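Local coordinates for 2-Keto-3-deoxy-(6-phospho-)gluconate aldolase (Thermoproteus tenax, PDB 2R91), which is an aldolase of the dihydrodipicolinate synthetase family, built as a TIM barrel with added C-terminal helices and assembled from four copies of the chain, at residues K26-S30 with K31-V35; D179-V182 with F183-F186; P202-L205 with A206-D210; A271-R274 with A275-K279. All blocks are in the same frame, centred on the assembly; numbering follows the deposited sequence.

In the fold
The four contacts follow one another along the chain, and each is local, made within a helix or at one of its ends. Contacts 1, 2 and 3 belong to the closed eight-stranded parallel barrel: the exit of helix 18-30 toward strand 35-38, the entry into helix 182-187 after strand 173-176, and the start of helix 202-213. Contact 3 lies between the other two, its centre about 11 Å from the centre of each. It packs Ile-208 on Phe-183 of contact 2 and ties to contact 1 through Asp-34 OD2 and Arg-209 NH1, 2.9 Å apart, so first and last barrel elements meet here. Contact 4, on the C-terminal helices, stands apart, its centre about 22 to 25 Å from theirs.

Contact 1 of 4, residues K26-S30 with K31-V35; sequences KNITS and KGVDV
The C-terminal end of helix 18-30, where the chain turns into strand 35-38 of the barrel, brings Ile-28 against Val-33 and Asn-27 against Lys-31. Two backbone donors grip Ile-28 O. Lys-31 N lies 3.1 Å from Ile-28 O, well above the carbonyl plane, while Val-33 N reaches the same oxygen from the opposite face at 3.2 Å. The second, six-to-one bond and the apolar pair flanking it are features shared with the Schellman motif. Gly-32 suits the turn because its positive phi of 119° would press a CB against the preceding carbonyl. This turn brings Val-33 back against the last turn of the helix, and Val-33 CG2 packs 3.8 Å from Ile-28 CG1, the two branched side chains meeting at a slant near Ala-5 of strand 2-6. Ser-30 makes use of its small polar side chain: with chi1 at 82°, OG sits between its own N and carbonyl carbon and curls back to Asn-27 O at 2.6 Å, in the carbonyl plane and on a lone pair. The same oxygen takes a weak bond from Lys-31 N. The long, extended Lys-31 chain runs past the Asn-27 amide, with CE 3.4 Å from Asn-27 OD1, and both polar ends, Lys-31 NZ and Asn-27 ND2, hydrogen-bond to Gln-251 OE1. Lys-31 and Val-33 also rest on Pro-202 of helix 202-213.

Contact 2 of 4, residues D179-V182 with F183-F186; sequences DSLV and FASF
The ring of Phe-186 is met near CE2 by the CG1 methyl of Val-182, at 3.5 Å, while Val-182 O approaches obliquely, 3.3 Å from CD2. The two side chains lie side by side and point the same way, one turn apart at the start of helix 182-187, which follows strand 173-176 of the TIM barrel. A chi1 of -67° sets the Phe-186 CG beside its own N, on the side of the preceding turn. The other ring, that of Phe-183, lies between helices 202-213 and 217-237, and this residue also packs on Val-188 of the second subunit; a large apolar side chain suits such a buried junction. Leu-181 holds the N-cap position, but there its backbone does the polar work. Leu-181 O accepts Ser-185 N at 2.8 Å and Ser-185 OG at 2.7 Å, from opposite faces of the carbonyl plane, so serine satisfies its buried hydroxyl locally. Leu-181 CD2 meets Ala-184 CB, and Ala-184, a small residue, also packs on Val-188 of the second subunit. In place of a direct bond between Ala-184 N and Ser-180 O, one water accepts from the N at 3.1 Å and donates to the O at 2.9 Å.

Contact 3 of 4, residues P202-L205 with A206-D210; sequences PELL and AGIRD
Ile-208 packs back on Leu-204 one turn earlier in helix 202-213, the helix that follows the last strand of the TIM barrel. Ile-208 CB lies 3.5 Å from Leu-205 O. With chi1 at -64°, Ile-208 CG1 stands beside the backbone N and leans over the preceding turn, 3.3 Å from Leu-204 O. The tip, Ile-208 CD1, ends 3.5 Å from Leu-204 CD2, a tighter approach than carbon pairs usually make; Leu-204 CG stands anti to its own N, and the side chain projects outward from the helix, where its CD2 branch meets the Ile-208 tip. The other branch of Ile-208, CG2, packs on Phe-183 of helix 182-187, so a beta-branched residue fills two directions at once. The backbone here is regular: Ile-208 N bonds to Leu-204 O at 2.9 Å and Arg-209 N to Leu-205 O at 3.0 Å. Arg-209 starts with CB near Leu-205 O, bends at chi3 (58°) and delivers NH1 to Met-1 O, just before strand 2-6, and to a salt bridge with Asp-34 OD2, just before strand 35-38. At the helix start, Glu-203 sends OE1 to Gln-251 NE2. Proline suits the first turn, where its N lacks a hydrogen to give and no helical acceptor precedes it, while Pro-202 O takes Ala-206 N at 3.0 Å and has Ala-206 CB 3.6 Å away.

Contact 4 of 4, residues A271-R274 with A275-K279; sequences AWLR and AAVAK
Trp-272 and Ala-276 make a CH-pi contact one turn apart near the end of helix 267-276. Ala-276 CB stands over one face of the indole, 4.0 Å from the centroid of the six-membered ring and only 12° off its normal. Trp-272 holds CG anti to its N (chi1 179°), which carries the indole outward with one face turned toward the following turn; a bare methyl there lets the flat ring come down close. Among apolar contacts, Leu-273 CD1 meets Val-277 CG1 at 4.2 Å, a looser pairing on the buried side of the helix. The backbone hydrogen bonds run from residue to residue four back. Ala-275 N gives to Ala-271 O at 3.2 Å and Ala-276 N to Trp-272 O at 2.9 Å. Val-277 N still reaches Leu-273 O at 3.1 Å, though with a more bent N-H angle of 137°, and helix 278-282 follows. The charged interaction is that of Arg-274, whose extended side chain carries NE to a salt bridge with Glu-245 OE2. In the bundle of C-terminal helices, Leu-273 sits between two neighbours, on Ala-242 and Leu-246 of helix 239-251 and on Ile-237 of helix 217-237; Trp-272 also touches Ile-237, and Ala-276 and Val-277 meet Ser-233 and Ile-230 of that same helix.

Contact 1 of 4, residues K26-S30 with K31-V35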
loop_
_atom_site.group_PDB
_atom_site.type_symbol
_atom_site.label_atom_id
_atom_site.label_comp_id
_atom_site.label_asym_id
_atom_site.label_seq_id
_atom_site.Cartn_x
_atom_site.Cartn_y
_atom_site.Cartn_z
ATOM N N LYS A 26 -29.433 22.674 13.244
ATOM C CA LYS A 26 -29.817 23.373 14.457
ATOM C C LYS A 26 -29.821 22.422 15.665
ATOM O O LYS A 26 -29.448 22.815 16.769
ATOM C CB LYS A 26 -31.177 24.049 14.259
ATOM C CG LYS A 26 -31.088 25.243 13.264
ATOM C CD LYS A 26 -32.494 25.653 12.753
ATOM C CE LYS A 26 -32.414 26.589 11.534
ATOM N NZ LYS A 26 -33.769 26.725 10.885
ATOM N N ASN A 27 -30.239 21.178 15.449
ATOM C CA ASN A 27 -30.122 20.170 16.513
ATOM C C ASN A 27 -28.670 19.939 16.944
ATOM O O ASN A 27 -28.310 20.066 18.124
ATOM C CB ASN A 27 -30.741 18.837 16.089
ATOM C CG ASN A 27 -30.570 17.759 17.157
ATOM O OD1 ASN A 27 -31.058 17.919 18.274
ATOM N ND2 ASN A 27 -29.844 16.683 16.835
ATOM N N ILE A 28 -27.799 19.617 15.996
ATOM C CA ILE A 28 -26.448 19.244 16.431
ATOM C C ILE A 28 -25.677 20.427 17.012
ATOM O O ILE A 28 -24.867 20.268 17.916
ATOM C CB ILE A 28 -25.668 18.473 15.322
ATOM C CG1 ILE A 28 -25.226 19.421 14.187
ATOM C CG2 ILE A 28 -26.535 17.310 14.799
ATOM C CD1 ILE A 28 -24.599 18.678 12.943
ATOM N N THR A 29 -25.914 21.639 16.521
ATOM C CA THR A 29 -25.221 22.782 17.122
ATOM C C THR A 29 -25.781 23.062 18.537
ATOM O O THR A 29 -25.078 23.592 19.386
ATOM C CB THR A 29 -25.284 24.071 16.241
ATOM O OG1 THR A 29 -26.645 24.358 15.956
ATOM C CG2 THR A 29 -24.542 23.869 14.901
ATOM N N SER A 30 -27.028 22.686 18.800
ATOM C CA SER A 30 -27.547 22.792 20.162
ATOM C C SER A 30 -26.899 21.789 21.139
ATOM O O SER A 30 -26.940 21.971 22.364
ATOM C CB SER A 30 -29.061 22.634 20.198
ATOM O OG SER A 30 -29.437 21.263 20.183
ATOM N N LYS A 31 -26.310 20.729 20.585
ATOM C CA LYS A 31 -25.766 19.637 21.373
ATOM C C LYS A 31 -24.254 19.636 21.422
ATOM O O LYS A 31 -23.655 18.636 21.813
ATOM C CB LYS A 31 -26.291 18.299 20.855
ATOM C CG LYS A 31 -27.771 18.118 21.143
ATOM C CD LYS A 31 -28.258 16.723 20.877
ATOM C CE LYS A 31 -29.741 16.636 21.091
ATOM N NZ LYS A 31 -30.222 15.241 20.974
ATOM N N GLY A 32 -23.628 20.747 21.039
ATOM C CA GLY A 32 -22.179 20.878 21.193
ATOM C C GLY A 32 -21.319 21.086 19.944
ATOM O O GLY A 32 -20.106 21.297 20.046
ATOM N N VAL A 33 -21.914 20.988 18.763
ATOM C CA VAL A 33 -21.149 21.272 17.544
ATOM C C VAL A 33 -20.893 22.788 17.481
ATOM O O VAL A 33 -21.838 23.585 17.545
ATOM C CB VAL A 33 -21.864 20.789 16.260
ATOM C CG1 VAL A 33 -21.079 21.225 15.002
ATOM C CG2 VAL A 33 -22.046 19.247 16.292
ATOM N N ASP A 34 -19.624 23.152 17.367
ATOM C CA ASP A 34 -19.182 24.545 17.335
ATOM C C ASP A 34 -19.199 25.137 15.920
ATOM O O ASP A 34 -19.478 26.335 15.747
ATOM C CB ASP A 34 -17.769 24.661 17.898
ATOM C CG ASP A 34 -17.688 24.233 19.371
ATOM O OD1 ASP A 34 -18.415 24.846 20.191
ATOM O OD2 ASP A 34 -16.934 23.272 19.701
ATOM N N VAL A 35 -18.836 24.320 14.935
ATOM C CA VAL A 35 -18.589 24.793 13.559
ATOM C C VAL A 35 -19.203 23.744 12.623
ATOM O O VAL A 35 -19.111 22.548 12.895
ATOM C CB VAL A 35 -17.062 24.886 13.249
ATOM C CG1 VAL A 35 -16.788 25.363 11.767
ATOM C CG2 VAL A 35 -16.280 25.816 14.254
#

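Contact 2 of 4, residues D179-V182 with F183-F186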
loop_
_atom_site.group_PDB
_atom_site.type_symbol
_atom_site.label_atom_id
_atom_site.label_comp_id
_atom_site.label_asym_id
_atom_site.label_seq_id
_atom_site.Cartn_x
_atom_site.Cartn_y
_atom_site.Cartn_z
ATOM N N ASP A 179 -12.911 9.419 13.357
ATOM C CA ASP A 179 -13.783 9.134 14.519
ATOM C C ASP A 179 -13.053 8.334 15.618
ATOM O O ASP A 179 -13.375 8.446 16.804
ATOM C CB ASP A 179 -14.982 8.330 14.073
ATOM C CG ASP A 179 -15.989 9.177 13.292
ATOM O OD1 ASP A 179 -16.628 10.048 13.892
ATOM O OD2 ASP A 179 -16.093 8.975 12.088
ATOM N N SER A 180 -12.081 7.523 15.206
ATOM C CA SER A 180 -11.349 6.691 16.180
ATOM C C SER A 180 -10.339 7.504 16.984
ATOM O O SER A 180 -9.738 6.982 17.945
ATOM C CB SER A 180 -10.645 5.576 15.425
ATOM O OG SER A 180 -9.553 6.165 14.733
ATOM N N LEU A 181 -10.123 8.767 16.607
ATOM C CA LEU A 181 -9.128 9.638 17.266
ATOM C C LEU A 181 -9.693 10.883 17.983
ATOM O O LEU A 181 -8.943 11.822 18.285
ATOM C CB LEU A 181 -8.007 10.061 16.292
ATOM C CG LEU A 181 -7.083 8.955 15.767
ATOM C CD1 LEU A 181 -6.152 9.454 14.650
ATOM C CD2 LEU A 181 -6.267 8.353 16.971
ATOM N N VAL A 182 -10.993 10.910 18.258
ATOM C CA VAL A 182 -11.584 12.071 18.954
ATOM C C VAL A 182 -10.968 12.293 20.345
ATOM O O VAL A 182 -10.481 13.371 20.685
ATOM C CB VAL A 182 -13.110 11.932 19.058
ATOM C CG1 VAL A 182 -13.698 13.013 19.976
ATOM C CG2 VAL A 182 -13.756 12.035 17.615
ATOM N N PHE A 183 -11.018 11.243 21.153
ATOM C CA PHE A 183 -10.354 11.239 22.453
ATOM C C PHE A 183 -8.895 11.677 22.335
ATOM O O PHE A 183 -8.480 12.662 22.952
ATOM C CB PHE A 183 -10.538 9.838 23.076
ATOM C CG PHE A 183 -9.534 9.478 24.126
ATOM C CD1 PHE A 183 -9.217 10.362 25.152
ATOM C CD2 PHE A 183 -8.962 8.204 24.124
ATOM C CE1 PHE A 183 -8.278 10.002 26.152
ATOM C CE2 PHE A 183 -8.033 7.829 25.121
ATOM C CZ PHE A 183 -7.707 8.702 26.120
ATOM N N ALA A 184 -8.116 10.977 21.522
ATOM C CA ALA A 184 -6.707 11.278 21.363
ATOM C C ALA A 184 -6.422 12.720 20.905
ATOM O O ALA A 184 -5.496 13.373 21.405
ATOM C CB ALA A 184 -6.066 10.286 20.407
ATOM N N SER A 185 -7.213 13.215 19.953
ATOM C CA SER A 185 -7.073 14.626 19.507
ATOM C C SER A 185 -7.234 15.642 20.644
ATOM O O SER A 185 -6.475 16.589 20.745
ATOM C CB SER A 185 -8.121 14.926 18.419
ATOM O OG SER A 185 -7.914 14.091 17.304
ATOM N N PHE A 186 -8.268 15.497 21.458
ATOM C CA PHE A 186 -8.413 16.397 22.620
ATOM C C PHE A 186 -7.261 16.233 23.624
ATOM O O PHE A 186 -6.714 17.221 24.159
ATOM C CB PHE A 186 -9.759 16.180 23.279
ATOM C CG PHE A 186 -10.940 16.611 22.415
ATOM C CD1 PHE A 186 -10.935 17.846 21.757
ATOM C CD2 PHE A 186 -12.050 15.792 22.291
ATOM C CE1 PHE A 186 -12.049 18.240 20.958
ATOM C CE2 PHE A 186 -13.151 16.168 21.508
ATOM C CZ PHE A 186 -13.141 17.400 20.853
HETATM O O HOH W 1 -8.981 8.239 20.434
#

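Contact 3 of 4, residues P202-L205 with A206-D210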
loop_
_atom_site.group_PDB
_atom_site.type_symbol
_atom_site.label_atom_id
_atom_site.label_comp_id
_atom_site.label_asym_id
_atom_site.label_seq_id
_atom_site.Cartn_x
_atom_site.Cartn_y
_atom_site.Cartn_z
ATOM N N PRO A 202 -23.353 14.035 18.654
ATOM C CA PRO A 202 -22.583 15.196 19.095
ATOM C C PRO A 202 -22.443 15.208 20.620
ATOM O O PRO A 202 -21.427 15.656 21.128
ATOM C CB PRO A 202 -23.463 16.401 18.627
ATOM C CG PRO A 202 -24.857 15.831 18.444
ATOM C CD PRO A 202 -24.560 14.422 17.894
ATOM N N GLU A 203 -23.471 14.748 21.334
ATOM C CA GLU A 203 -23.422 14.780 22.801
ATOM C C GLU A 203 -22.358 13.822 23.335
ATOM O O GLU A 203 -21.808 14.052 24.385
ATOM C CB GLU A 203 -24.787 14.497 23.432
ATOM C CG GLU A 203 -25.447 13.143 23.089
ATOM C CD GLU A 203 -26.292 13.170 21.788
ATOM O OE1 GLU A 203 -25.762 13.464 20.728
ATOM O OE2 GLU A 203 -27.508 12.895 21.833
ATOM N N LEU A 204 -22.078 12.747 22.598
ATOM C CA LEU A 204 -20.968 11.844 22.952
ATOM C C LEU A 204 -19.613 12.519 22.764
ATOM O O LEU A 204 -18.709 12.399 23.613
ATOM C CB LEU A 204 -21.057 10.530 22.157
ATOM C CG LEU A 204 -20.141 9.332 22.545
ATOM C CD1 LEU A 204 -20.578 8.047 21.877
ATOM C CD2 LEU A 204 -18.717 9.574 22.133
ATOM N N LEU A 205 -19.438 13.247 21.657
ATOM C CA LEU A 205 -18.169 13.924 21.412
ATOM C C LEU A 205 -17.943 14.992 22.477
ATOM O O LEU A 205 -16.828 15.198 22.926
ATOM C CB LEU A 205 -18.134 14.570 20.004
ATOM C CG LEU A 205 -18.366 13.655 18.791
ATOM C CD1 LEU A 205 -17.922 14.409 17.510
ATOM C CD2 LEU A 205 -17.605 12.321 18.922
ATOM N N ALA A 206 -19.010 15.700 22.838
ATOM C CA ALA A 206 -18.931 16.736 23.885
ATOM C C ALA A 206 -18.597 16.069 25.221
ATOM O O ALA A 206 -17.817 16.600 25.991
ATOM C CB ALA A 206 -20.265 17.516 23.978
ATOM N N GLY A 207 -19.188 14.910 25.478
ATOM C CA GLY A 207 -18.842 14.124 26.681
ATOM C C GLY A 207 -17.366 13.751 26.709
ATOM O O GLY A 207 -16.704 13.874 27.746
ATOM N N ILE A 208 -16.826 13.326 25.569
ATOM C CA ILE A 208 -15.382 13.039 25.509
ATOM C C ILE A 208 -14.554 14.277 25.799
ATOM O O ILE A 208 -13.598 14.232 26.578
ATOM C CB ILE A 208 -14.975 12.445 24.140
ATOM C CG1 ILE A 208 -15.667 11.090 23.939
ATOM C CG2 ILE A 208 -13.434 12.344 24.032
ATOM C CD1 ILE A 208 -15.349 10.415 22.578
ATOM N N ARG A 209 -14.888 15.392 25.146
ATOM C CA ARG A 209 -14.145 16.643 25.351
ATOM C C ARG A 209 -14.182 17.089 26.832
ATOM O O ARG A 209 -13.155 17.500 27.398
ATOM C CB ARG A 209 -14.747 17.774 24.473
ATOM C CG ARG A 209 -13.886 19.037 24.478
ATOM C CD ARG A 209 -14.437 20.143 23.531
ATOM N NE ARG A 209 -15.806 20.501 23.906
ATOM C CZ ARG A 209 -16.615 21.273 23.178
ATOM N NH1 ARG A 209 -16.198 21.756 22.010
ATOM N NH2 ARG A 209 -17.854 21.501 23.600
ATOM N N ASP A 210 -15.376 17.047 27.423
ATOM C CA ASP A 210 -15.574 17.369 28.851
ATOM C C ASP A 210 -14.712 16.486 29.746
ATOM O O ASP A 210 -14.070 16.950 30.697
ATOM C CB ASP A 210 -17.035 17.136 29.232
ATOM C CG ASP A 210 -17.962 18.242 28.733
ATOM O OD1 ASP A 210 -17.455 19.277 28.251
ATOM O OD2 ASP A 210 -19.197 18.059 28.809
#

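Contact 4 of 4, residues A271-R274 with A275-K279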
loop_
_atom_site.group_PDB
_atom_site.type_symbol
_atom_site.label_atom_id
_atom_site.label_comp_id
_atom_site.label_asym_id
_atom_site.label_seq_id
_atom_site.Cartn_x
_atom_site.Cartn_y
_atom_site.Cartn_z
ATOM N N ALA A 271 -32.774 -1.985 9.276
ATOM C CA ALA A 271 -33.211 -2.792 10.428
ATOM C C ALA A 271 -32.008 -3.457 11.121
ATOM O O ALA A 271 -31.911 -3.474 12.351
ATOM C CB ALA A 271 -34.257 -3.852 9.967
ATOM N N TRP A 272 -31.089 -3.986 10.327
ATOM C CA TRP A 272 -29.890 -4.640 10.868
ATOM C C TRP A 272 -29.060 -3.640 11.683
ATOM O O TRP A 272 -28.569 -3.930 12.786
ATOM C CB TRP A 272 -29.054 -5.276 9.743
ATOM C CG TRP A 272 -27.804 -5.941 10.276
ATOM C CD1 TRP A 272 -27.687 -7.251 10.688
ATOM C CD2 TRP A 272 -26.525 -5.323 10.547
ATOM N NE1 TRP A 272 -26.414 -7.482 11.151
ATOM C CE2 TRP A 272 -25.681 -6.332 11.091
ATOM C CE3 TRP A 272 -25.999 -4.034 10.345
ATOM C CZ2 TRP A 272 -24.347 -6.094 11.439
ATOM C CZ3 TRP A 272 -24.690 -3.781 10.712
ATOM C CH2 TRP A 272 -23.866 -4.811 11.254
ATOM N N LEU A 273 -28.893 -2.427 11.158
ATOM C CA LEU A 273 -28.099 -1.443 11.885
ATOM C C LEU A 273 -28.739 -1.023 13.185
ATOM O O LEU A 273 -28.048 -0.850 14.180
ATOM C CB LEU A 273 -27.859 -0.189 10.996
ATOM C CG LEU A 273 -26.921 0.878 11.549
ATOM C CD1 LEU A 273 -25.499 0.317 11.751
ATOM C CD2 LEU A 273 -26.954 2.131 10.590
ATOM N N ARG A 274 -30.057 -0.839 13.188
ATOM C CA ARG A 274 -30.753 -0.429 14.409
ATOM C C ARG A 274 -30.505 -1.452 15.524
ATOM O O ARG A 274 -30.239 -1.078 16.661
ATOM C CB ARG A 274 -32.259 -0.291 14.191
ATOM C CG ARG A 274 -32.697 0.845 13.260
ATOM C CD ARG A 274 -34.161 0.599 12.795
ATOM N NE ARG A 274 -34.555 1.464 11.681
ATOM C CZ ARG A 274 -35.464 1.147 10.761
ATOM N NH1 ARG A 274 -36.063 -0.051 10.784
ATOM N NH2 ARG A 274 -35.763 2.037 9.797
ATOM N N ALA A 275 -30.556 -2.733 15.180
ATOM C CA ALA A 275 -30.311 -3.797 16.171
ATOM C C ALA A 275 -28.829 -3.849 16.557
ATOM O O ALA A 275 -28.464 -4.073 17.723
ATOM C CB ALA A 275 -30.757 -5.149 15.604
ATOM N N ALA A 276 -27.966 -3.629 15.573
ATOM C CA ALA A 276 -26.520 -3.657 15.808
ATOM C C ALA A 276 -26.044 -2.632 16.827
ATOM O O ALA A 276 -25.077 -2.881 17.553
ATOM C CB ALA A 276 -25.768 -3.494 14.514
ATOM N N VAL A 277 -26.709 -1.485 16.914
ATOM C CA VAL A 277 -26.220 -0.445 17.823
ATOM C C VAL A 277 -27.100 -0.302 19.078
ATOM O O VAL A 277 -26.860 0.570 19.908
ATOM C CB VAL A 277 -26.094 0.946 17.107
ATOM C CG1 VAL A 277 -25.184 0.845 15.865
ATOM C CG2 VAL A 277 -27.495 1.524 16.749
ATOM N N ALA A 278 -28.135 -1.132 19.194
ATOM C CA ALA A 278 -29.098 -0.986 20.285
ATOM C C ALA A 278 -28.439 -1.112 21.673
ATOM O O ALA A 278 -28.761 -0.364 22.590
ATOM C CB ALA A 278 -30.238 -1.983 20.123
ATOM N N LYS A 279 -27.517 -2.046 21.809
ATOM C CA LYS A 279 -26.787 -2.240 23.048
ATOM C C LYS A 279 -25.926 -1.011 23.389
ATOM O O LYS A 279 -26.083 -0.420 24.471
ATOM C CB LYS A 279 -25.940 -3.502 22.938
ATOM C CG LYS A 279 -24.804 -3.602 23.928
ATOM C CD LYS A 279 -25.266 -3.980 25.297
ATOM C CE LYS A 279 -24.109 -4.628 26.048
ATOM N NZ LYS A 279 -24.409 -4.744 27.498
#